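Local structure of uronate dehydrogenase (3RFX) at residues E157-R162 with P196-P201; S177-H182 with D228-F233; V202-S207 with W214-L219. The protein oxidises uronic acids such as glucuronate and galacturonate to the corresponding aldarolactones, using NAD as the electron acceptor. The protein carries 1 engineered substitution. One frame throughout, in Å; residues are numbered along the deposited sequence.

Interaction 1: E157-R162 with P196-P201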
loop_
_atom_site.group_PDB
_atom_site.type_symbol
_atom_site.label_atom_id
_atom_site.label_comp_id
_atom_site.label_asym_id
_atom_site.label_seq_id
_atom_site.Cartn_x
_atom_site.Cartn_y
_atom_site.Cartn_z
ATOM N N GLU A 157 -26.576 11.249 4.159
ATOM C CA GLU A 157 -25.875 10.524 3.097
ATOM C C GLU A 157 -25.789 11.334 1.802
ATOM O O GLU A 157 -26.764 11.967 1.382
ATOM C CB GLU A 157 -26.551 9.177 2.822
ATOM C CG GLU A 157 -26.548 8.235 4.033
ATOM C CD GLU A 157 -27.144 6.875 3.709
ATOM O OE1 GLU A 157 -28.374 6.794 3.527
ATOM O OE2 GLU A 157 -26.382 5.894 3.609
ATOM N N THR A 158 -24.618 11.290 1.173
ATOM C CA THR A 158 -24.342 12.086 -0.027
ATOM C C THR A 158 -23.436 11.274 -0.950
ATOM O O THR A 158 -22.462 10.675 -0.492
ATOM C CB THR A 158 -23.571 13.389 0.330
ATOM O OG1 THR A 158 -24.324 14.190 1.256
ATOM C CG2 THR A 158 -23.243 14.216 -0.932
ATOM N N ALA A 159 -23.750 11.246 -2.239
ATOM C CA ALA A 159 -22.798 10.747 -3.235
ATOM C C ALA A 159 -21.991 11.938 -3.738
ATOM O O ALA A 159 -22.560 12.879 -4.282
ATOM C CB ALA A 159 -23.533 10.085 -4.400
ATOM N N LEU A 160 -20.675 11.904 -3.546
ATOM C CA LEU A 160 -19.809 13.001 -3.989
ATOM C C LEU A 160 -19.321 12.717 -5.407
ATOM O O LEU A 160 -18.302 12.050 -5.609
ATOM C CB LEU A 160 -18.617 13.153 -3.044
ATOM C CG LEU A 160 -18.975 13.340 -1.566
ATOM C CD1 LEU A 160 -17.719 13.284 -0.712
ATOM C CD2 LEU A 160 -19.734 14.653 -1.361
ATOM N N VAL A 161 -20.059 13.209 -6.392
ATOM C CA VAL A 161 -19.789 12.831 -7.771
ATOM C C VAL A 161 -18.835 13.830 -8.420
ATOM O O VAL A 161 -19.209 14.965 -8.706
ATOM C CB VAL A 161 -21.084 12.712 -8.591
ATOM C CG1 VAL A 161 -20.790 12.101 -9.959
ATOM C CG2 VAL A 161 -22.103 11.863 -7.839
ATOM N N ARG A 162 -17.598 13.397 -8.624
ATOM C CA ARG A 162 -16.586 14.222 -9.275
ATOM C C ARG A 162 -16.790 14.149 -10.777
ATOM O O ARG A 162 -16.219 13.300 -11.462
ATOM C CB ARG A 162 -15.188 13.765 -8.869
ATOM C CG ARG A 162 -14.912 14.041 -7.398
ATOM C CD ARG A 162 -13.521 13.581 -6.969
ATOM N NE ARG A 162 -13.258 13.940 -5.576
ATOM C CZ ARG A 162 -12.210 13.512 -4.881
ATOM N NH1 ARG A 162 -11.322 12.694 -5.443
ATOM N NH2 ARG A 162 -12.052 13.897 -3.626
ATOM N N PRO A 196 -29.916 0.689 -0.317
ATOM C CA PRO A 196 -30.353 0.745 1.085
ATOM C C PRO A 196 -29.382 1.586 1.911
ATOM O O PRO A 196 -29.808 2.445 2.682
ATOM C CB PRO A 196 -30.308 -0.721 1.526
ATOM C CG PRO A 196 -30.546 -1.499 0.263
ATOM C CD PRO A 196 -29.872 -0.685 -0.843
ATOM N N VAL A 197 -28.084 1.359 1.718
ATOM C CA VAL A 197 -27.053 2.094 2.444
ATOM C C VAL A 197 -26.047 2.703 1.457
ATOM O O VAL A 197 -25.543 2.018 0.570
ATOM C CB VAL A 197 -26.305 1.176 3.436
ATOM C CG1 VAL A 197 -25.193 1.934 4.132
ATOM C CG2 VAL A 197 -27.280 0.586 4.463
ATOM N N LEU A 198 -25.771 3.991 1.613
ATOM C CA LEU A 198 -24.886 4.705 0.682
ATOM C C LEU A 198 -23.604 5.158 1.359
ATOM O O LEU A 198 -22.506 4.905 0.859
ATOM C CB LEU A 198 -25.591 5.929 0.074
ATOM C CG LEU A 198 -24.677 6.728 -0.869
ATOM C CD1 LEU A 198 -24.507 5.943 -2.148
ATOM C CD2 LEU A 198 -25.239 8.112 -1.163
ATOM N N GLY A 199 -23.748 5.838 2.491
ATOM C CA GLY A 199 -22.616 6.461 3.159
ATOM C C GLY A 199 -22.332 7.826 2.556
ATOM O O GLY A 199 -23.262 8.541 2.172
ATOM N N CYS A 200 -21.054 8.193 2.467
ATOM C CA CYS A 200 -20.662 9.453 1.830
ATOM C C CYS A 200 -19.511 9.206 0.844
ATOM O O CYS A 200 -18.431 9.770 0.994
ATOM C CB CYS A 200 -20.231 10.471 2.891
ATOM S SG CYS A 200 -20.056 12.204 2.307
ATOM N N PRO A 201 -19.739 8.354 -0.160
ATOM C CA PRO A 201 -18.632 7.937 -1.030
ATOM C C PRO A 201 -18.229 8.977 -2.089
ATOM O O PRO A 201 -19.080 9.705 -2.592
ATOM C CB PRO A 201 -19.207 6.711 -1.729
ATOM C CG PRO A 201 -20.672 7.022 -1.844
ATOM C CD PRO A 201 -21.006 7.692 -0.523
HETATM O O HOH W 1 -29.387 4.427 4.648
#
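Glu-157 reaches along the incoming chain of 196-201. CB lies 3.4 Å from Gly-199 O, and CG 3.8 Å from the same oxygen. CG stands beside the backbone N (chi1 -62°), and with the chain extended beyond it (chi2 -176°) the carboxylate is brought to the successive amides of Leu-198 and Gly-199. CD passes equally close to both. At the end OE2 takes the two N-H groups: Leu-198 N at 2.8 Å, from above the carboxylate plane, and Gly-199 N at 2.9 Å, almost straight (174°) and on the anti side but tilted out of that plane. Both arrive from the same face. The other oxygen, OE1, accepts from a water that also donates to Pro-196 O, and it forms a salt bridge with Arg-105 of the neighbouring strand 105-111. Beyond Gly-199 the segment falls into parallel register with strand 158-163, where the seventh strand of this Rossmann-fold sheet is about to begin. Thr-158 N donates to Gly-199 O, and Leu-160 N to Pro-201 O at 2.9 Å, while between them Cys-200 CA makes a C-H...O contact of 3.2 Å with Thr-158 O. Pro-201 CD rests on that same oxygen. Leu-198 CD2 comes within 3.6 Å of Ala-159 N, and on the side of helix 135-154 Leu-160 CD1 packs against Cys-200 SG at 4.0 Å.

Interaction 2: S177-H182 with D228-F233. With PO4 (phosphate ion), chain F.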
loop_
_atom_site.group_PDB
_atom_site.type_symbol
_atom_site.label_atom_id
_atom_site.label_comp_id
_atom_site.label_asym_id
_atom_site.label_seq_id
_atom_site.Cartn_x
_atom_site.Cartn_y
_atom_site.Cartn_z
ATOM N N SER A 177 -11.024 10.642 -22.106
ATOM C CA SER A 177 -10.826 10.114 -20.758
ATOM C C SER A 177 -11.924 10.566 -19.804
ATOM O O SER A 177 -12.341 9.790 -18.946
ATOM C CB SER A 177 -9.454 10.523 -20.194
ATOM O OG SER A 177 -8.398 10.074 -21.040
ATOM N N THR A 178 -12.380 11.815 -19.940
ATOM C CA THR A 178 -13.261 12.416 -18.930
ATOM C C THR A 178 -14.761 12.348 -19.224
ATOM O O THR A 178 -15.573 12.686 -18.356
ATOM C CB THR A 178 -12.917 13.901 -18.673
ATOM O OG1 THR A 178 -13.122 14.648 -19.876
ATOM C CG2 THR A 178 -11.467 14.070 -18.211
ATOM N N TRP A 179 -15.130 11.925 -20.428
ATOM C CA TRP A 179 -16.536 11.929 -20.834
ATOM C C TRP A 179 -17.402 11.157 -19.856
ATOM O O TRP A 179 -17.068 10.042 -19.460
ATOM C CB TRP A 179 -16.707 11.316 -22.222
ATOM C CG TRP A 179 -18.104 11.457 -22.791
ATOM C CD1 TRP A 179 -18.868 12.589 -22.818
ATOM C CD2 TRP A 179 -18.875 10.436 -23.430
ATOM N NE1 TRP A 179 -20.075 12.331 -23.431
ATOM C CE2 TRP A 179 -20.102 11.015 -23.815
ATOM C CE3 TRP A 179 -18.648 9.081 -23.716
ATOM C CZ2 TRP A 179 -21.094 10.292 -24.474
ATOM C CZ3 TRP A 179 -19.632 8.364 -24.365
ATOM C CH2 TRP A 179 -20.844 8.972 -24.739
ATOM N N PHE A 180 -18.521 11.772 -19.488
ATOM C CA PHE A 180 -19.536 11.152 -18.632
ATOM C C PHE A 180 -20.846 11.314 -19.390
ATOM O O PHE A 180 -21.387 12.417 -19.451
ATOM C CB PHE A 180 -19.610 11.919 -17.317
ATOM C CG PHE A 180 -20.357 11.196 -16.208
ATOM C CD1 PHE A 180 -20.604 9.828 -16.277
ATOM C CD2 PHE A 180 -20.767 11.894 -15.083
ATOM C CE1 PHE A 180 -21.276 9.173 -15.235
ATOM C CE2 PHE A 180 -21.427 11.249 -14.037
ATOM C CZ PHE A 180 -21.677 9.895 -14.114
ATOM N N SER A 181 -21.345 10.239 -19.988
ATOM C CA SER A 181 -22.537 10.350 -20.835
ATOM C C SER A 181 -23.782 10.685 -20.010
ATOM O O SER A 181 -23.836 10.414 -18.812
ATOM C CB SER A 181 -22.780 9.061 -21.613
ATOM O OG SER A 181 -23.224 8.024 -20.740
ATOM N N HIS A 182 -24.785 11.274 -20.656
ATOM C CA HIS A 182 -26.055 11.517 -19.980
ATOM C C HIS A 182 -26.636 10.218 -19.433
ATOM O O HIS A 182 -27.048 10.162 -18.269
ATOM C CB HIS A 182 -27.054 12.193 -20.922
ATOM C CG HIS A 182 -26.666 13.583 -21.305
ATOM N ND1 HIS A 182 -27.196 14.228 -22.402
ATOM C CD2 HIS A 182 -25.792 14.451 -20.744
ATOM C CE1 HIS A 182 -26.673 15.437 -22.492
ATOM N NE2 HIS A 182 -25.818 15.598 -21.500
ATOM N N ASP A 228 -21.418 3.414 -21.425
ATOM C CA ASP A 228 -20.913 4.114 -22.610
ATOM C C ASP A 228 -19.388 4.182 -22.583
ATOM O O ASP A 228 -18.780 3.979 -21.538
ATOM C CB ASP A 228 -21.542 5.495 -22.718
ATOM C CG ASP A 228 -23.032 5.424 -23.047
ATOM O OD1 ASP A 228 -23.403 4.643 -23.950
ATOM O OD2 ASP A 228 -23.828 6.137 -22.407
ATOM N N ASN A 229 -18.772 4.453 -23.733
ATOM C CA ASN A 229 -17.314 4.394 -23.841
ATOM C C ASN A 229 -16.855 5.455 -24.837
ATOM O O ASN A 229 -17.167 5.371 -26.033
ATOM C CB ASN A 229 -16.906 3.005 -24.325
ATOM C CG ASN A 229 -15.398 2.779 -24.303
ATOM O OD1 ASN A 229 -14.606 3.715 -24.176
ATOM N ND2 ASN A 229 -15.001 1.518 -24.420
ATOM N N ALA A 230 -16.120 6.444 -24.343
ATOM C CA ALA A 230 -15.679 7.559 -25.174
ATOM C C ALA A 230 -14.750 7.109 -26.304
ATOM O O ALA A 230 -14.603 7.801 -27.316
ATOM C CB ALA A 230 -14.992 8.610 -24.311
ATOM N N GLU A 231 -14.126 5.948 -26.138
ATOM C CA GLU A 231 -13.158 5.469 -27.122
ATOM C C GLU A 231 -13.788 5.351 -28.514
ATOM O O GLU A 231 -13.103 5.490 -29.536
ATOM C CB GLU A 231 -12.565 4.128 -26.678
ATOM C CG GLU A 231 -11.395 3.642 -27.522
ATOM C CD GLU A 231 -10.165 4.542 -27.450
ATOM O OE1 GLU A 231 -10.005 5.322 -26.474
ATOM O OE2 GLU A 231 -9.336 4.448 -28.386
ATOM N N ALA A 232 -15.096 5.115 -28.552
ATOM C CA ALA A 232 -15.815 5.014 -29.821
ATOM C C ALA A 232 -15.714 6.305 -30.645
ATOM O O ALA A 232 -15.967 6.296 -31.850
ATOM C CB ALA A 232 -17.273 4.660 -29.581
ATOM N N PHE A 233 -15.348 7.403 -29.991
ATOM C CA PHE A 233 -15.310 8.710 -30.637
ATOM C C PHE A 233 -13.904 9.174 -31.012
ATOM O O PHE A 233 -13.729 10.302 -31.470
ATOM C CB PHE A 233 -15.965 9.770 -29.745
ATOM C CG PHE A 233 -17.444 9.566 -29.542
ATOM C CD1 PHE A 233 -18.366 10.217 -30.353
ATOM C CD2 PHE A 233 -17.910 8.719 -28.544
ATOM C CE1 PHE A 233 -19.729 10.033 -30.169
ATOM C CE2 PHE A 233 -19.277 8.534 -28.349
ATOM C CZ PHE A 233 -20.185 9.189 -29.165
HETATM P P PO4 F . -30.298 13.306 -23.917
HETATM O O1 PO4 F . -28.828 12.990 -24.063
HETATM O O2 PO4 F . -31.101 12.337 -24.751
HETATM O O3 PO4 F . -30.709 13.171 -22.472
HETATM O O4 PO4 F . -30.557 14.720 -24.379
#
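Ser-181 OG donates to Asp-228 OD2 over a short 2.6 Å, arriving at the anti lone pair of the carboxylate. The same hydroxyl accepts from Asp-184 N, so Ser-181 is the N-cap of helix 182-194, and its oxygen joins the start of that helix to the loop holding Asp-228. Its chi1 of 71° sets OG between its own backbone N and carbonyl carbon, a position from which it can serve both partners. Asp-228 N in turn donates to Asp-184 OD2, a second tie to the first turn. Trp-179, just past helix 175-178, fills the other half of the contact. CG lies opposite the backbone N (chi1 -172°), which carries the indole across to 228-233: CE3 comes 3.6 Å from Ala-230 CA, and CZ3 is 3.8 Å from Asp-228 CB. Phe-233, closing the 3-10 turn, aims its edge at the face of the six-membered ring in a T-shaped pair, with centroids 5.4 Å apart and planes at 68°. The indole NE1 donates to Thr-167 O. On the side of helix 14-22, His-182 ND1 donates in the plane of its ring to O1 of a phosphate ion, probably from the crystallisation liquor, 2.6 Å away and nearly straight; Arg-22 NH1 also bonds the ion.

Interaction 3: V202-S207 with W214-L219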
loop_
_atom_site.group_PDB
_atom_site.type_symbol
_atom_site.label_atom_id
_atom_site.label_comp_id
_atom_site.label_asym_id
_atom_site.label_seq_id
_atom_site.Cartn_x
_atom_site.Cartn_y
_atom_site.Cartn_z
ATOM N N VAL A 202 -16.937 9.029 -2.406
ATOM C CA VAL A 202 -16.453 9.699 -3.607
ATOM C C VAL A 202 -16.759 8.812 -4.805
ATOM O O VAL A 202 -16.460 7.617 -4.803
ATOM C CB VAL A 202 -14.927 9.945 -3.538
ATOM C CG1 VAL A 202 -14.394 10.437 -4.888
ATOM C CG2 VAL A 202 -14.586 10.930 -2.417
ATOM N N VAL A 203 -17.370 9.396 -5.828
ATOM C CA VAL A 203 -17.687 8.679 -7.056
ATOM C C VAL A 203 -17.021 9.417 -8.206
ATOM O O VAL A 203 -17.209 10.622 -8.355
ATOM C CB VAL A 203 -19.203 8.674 -7.316
ATOM C CG1 VAL A 203 -19.525 7.925 -8.604
ATOM C CG2 VAL A 203 -19.967 8.078 -6.107
ATOM N N TRP A 204 -16.242 8.708 -9.016
ATOM C CA TRP A 204 -15.647 9.353 -10.187
ATOM C C TRP A 204 -16.697 9.409 -11.279
ATOM O O TRP A 204 -17.189 8.373 -11.725
ATOM C CB TRP A 204 -14.420 8.581 -10.661
ATOM C CG TRP A 204 -13.288 8.604 -9.672
ATOM C CD1 TRP A 204 -12.882 7.580 -8.873
ATOM C CD2 TRP A 204 -12.419 9.710 -9.386
ATOM N NE1 TRP A 204 -11.805 7.975 -8.103
ATOM C CE2 TRP A 204 -11.499 9.276 -8.407
ATOM C CE3 TRP A 204 -12.319 11.022 -9.880
ATOM C CZ2 TRP A 204 -10.493 10.103 -7.904
ATOM C CZ3 TRP A 204 -11.324 11.846 -9.376
ATOM C CH2 TRP A 204 -10.420 11.381 -8.398
ATOM N N GLY A 205 -17.043 10.618 -11.711
ATOM C CA GLY A 205 -18.097 10.783 -12.691
ATOM C C GLY A 205 -17.583 10.685 -14.116
ATOM O O GLY A 205 -17.313 11.704 -14.744
ATOM N N ALA A 206 -17.445 9.459 -14.610
ATOM C CA ALA A 206 -17.017 9.203 -15.983
ATOM C C ALA A 206 -17.682 7.943 -16.512
ATOM O O ALA A 206 -18.001 7.037 -15.742
ATOM C CB ALA A 206 -15.507 9.047 -16.038
ATOM N N SER A 207 -17.877 7.872 -17.826
ATOM C CA SER A 207 -18.361 6.646 -18.438
ATOM C C SER A 207 -17.261 5.569 -18.441
ATOM O O SER A 207 -16.210 5.770 -17.852
ATOM C CB SER A 207 -18.912 6.927 -19.834
ATOM O OG SER A 207 -20.112 7.681 -19.729
ATOM N N TRP A 214 -9.537 7.086 -13.774
ATOM C CA TRP A 214 -10.089 7.008 -12.412
ATOM C C TRP A 214 -10.617 5.624 -12.039
ATOM O O TRP A 214 -11.205 4.937 -12.855
ATOM C CB TRP A 214 -11.215 8.042 -12.229
ATOM C CG TRP A 214 -10.787 9.450 -12.547
ATOM C CD1 TRP A 214 -9.573 10.029 -12.262
ATOM C CD2 TRP A 214 -11.570 10.455 -13.194
ATOM N NE1 TRP A 214 -9.559 11.330 -12.707
ATOM C CE2 TRP A 214 -10.769 11.616 -13.283
ATOM C CE3 TRP A 214 -12.868 10.487 -13.719
ATOM C CZ2 TRP A 214 -11.225 12.792 -13.877
ATOM C CZ3 TRP A 214 -13.319 11.659 -14.310
ATOM C CH2 TRP A 214 -12.502 12.796 -14.377
ATOM N N ASP A 215 -10.420 5.247 -10.781
ATOM C CA ASP A 215 -10.719 3.891 -10.321
ATOM C C ASP A 215 -11.925 3.922 -9.379
ATOM O O ASP A 215 -11.810 4.411 -8.273
ATOM C CB ASP A 215 -9.495 3.336 -9.580
ATOM C CG ASP A 215 -9.748 1.964 -8.948
ATOM O OD1 ASP A 215 -10.784 1.327 -9.241
ATOM O OD2 ASP A 215 -8.894 1.525 -8.157
ATOM N N ASN A 216 -13.069 3.420 -9.839
ATOM C CA ASN A 216 -14.287 3.367 -9.026
ATOM C C ASN A 216 -14.502 1.995 -8.392
ATOM O O ASN A 216 -15.614 1.675 -7.977
ATOM C CB ASN A 216 -15.515 3.672 -9.891
ATOM C CG ASN A 216 -15.891 5.143 -9.898
ATOM O OD1 ASN A 216 -15.725 5.848 -8.903
ATOM N ND2 ASN A 216 -16.433 5.606 -11.023
ATOM N N SER A 217 -13.466 1.167 -8.340
ATOM C CA SER A 217 -13.672 -0.225 -7.919
ATOM C C SER A 217 -14.206 -0.345 -6.484
ATOM O O SER A 217 -14.920 -1.300 -6.164
ATOM C CB SER A 217 -12.399 -1.060 -8.084
ATOM O OG SER A 217 -11.377 -0.591 -7.229
ATOM N N HIS A 218 -13.862 0.611 -5.624
ATOM C CA HIS A 218 -14.271 0.532 -4.215
ATOM C C HIS A 218 -15.760 0.833 -4.017
ATOM O O HIS A 218 -16.331 0.571 -2.948
ATOM C CB HIS A 218 -13.390 1.426 -3.337
ATOM C CG HIS A 218 -11.999 0.897 -3.162
ATOM N ND1 HIS A 218 -11.600 0.205 -2.040
ATOM C CD2 HIS A 218 -10.925 0.928 -3.985
ATOM C CE1 HIS A 218 -10.334 -0.152 -2.169
ATOM N NE2 HIS A 218 -9.902 0.274 -3.343
ATOM N N LEU A 219 -16.381 1.353 -5.067
ATOM C CA LEU A 219 -17.805 1.644 -5.084
ATOM C C LEU A 219 -18.596 0.411 -5.527
ATOM O O LEU A 219 -19.804 0.487 -5.744
ATOM C CB LEU A 219 -18.066 2.805 -6.055
ATOM C CG LEU A 219 -19.397 3.543 -5.982
ATOM C CD1 LEU A 219 -19.451 4.379 -4.702
ATOM C CD2 LEU A 219 -19.562 4.432 -7.207
HETATM O O HOH W 2 -15.084 5.684 -6.272
HETATM O O HOH W 3 -16.218 5.288 -14.387
#
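Trp-204 and Trp-214 form an offset stack, the six-membered ring of Trp-204 over the five-membered ring of Trp-214, with centroids 4.0 Å apart and planes 18° from parallel. Trp-204 CG, beside the backbone N and anti to the carbonyl carbon (chi1 -66°), sets the indole there. Trp-214 CB adds a CH-pi contact, 3.6 Å from the centroid of the Trp-204 five-membered ring. On the backbone side of Trp-204, Asn-216 uses its amide as a stand-in for a further strand. OD1 accepts from Trp-204 N at 2.9 Å, and ND2 donates to Trp-204 O at 3.0 Å, both in plane and on lone pairs, so the two bonds fix the amide's rotation. OD1 also takes a water that bridges to Val-202 O. At the two ends of the contact, Ala-206 CB packs on Trp-214 CE3, and Leu-219 CD2 meets Val-203 CG1 at 3.8 Å. The turn presenting Asn-216 is held by Asp-215, whose OD1 receives both N and OG of Ser-217, the first closing an Asx turn. Trp-214 NE1 is hydrogen-bonded to Gln-254 OE1. Strand 202-205 is the last of the parallel sheet in this chain: strand 158-163 pairs with one edge, and 214-219 covers the other.

From the N terminus, strand 158-163 comes first and leads to helix 175-178, whose end opens 177-182, then into helix 182-194. Interaction 1 closes that crossover, returning the chain at 196-201 beside the strand it left. Because 177-182 lies within this loop and its partner 228-233 well beyond it, interactions 1 and 2 cross. Interaction 3 follows interaction 1 in series, a short return bringing 214-219 back along strand 202-205, and falls wholly between the two halves of interaction 2. The pieces touch: Arg-162 N and O probably pair with Val-203 O and Gly-205 N, and Ser-207 N probably donates to Trp-179 O. Together they join strands 158-163 and 202-205, the start of helix 182-194, and loops 214-219 and 228-233.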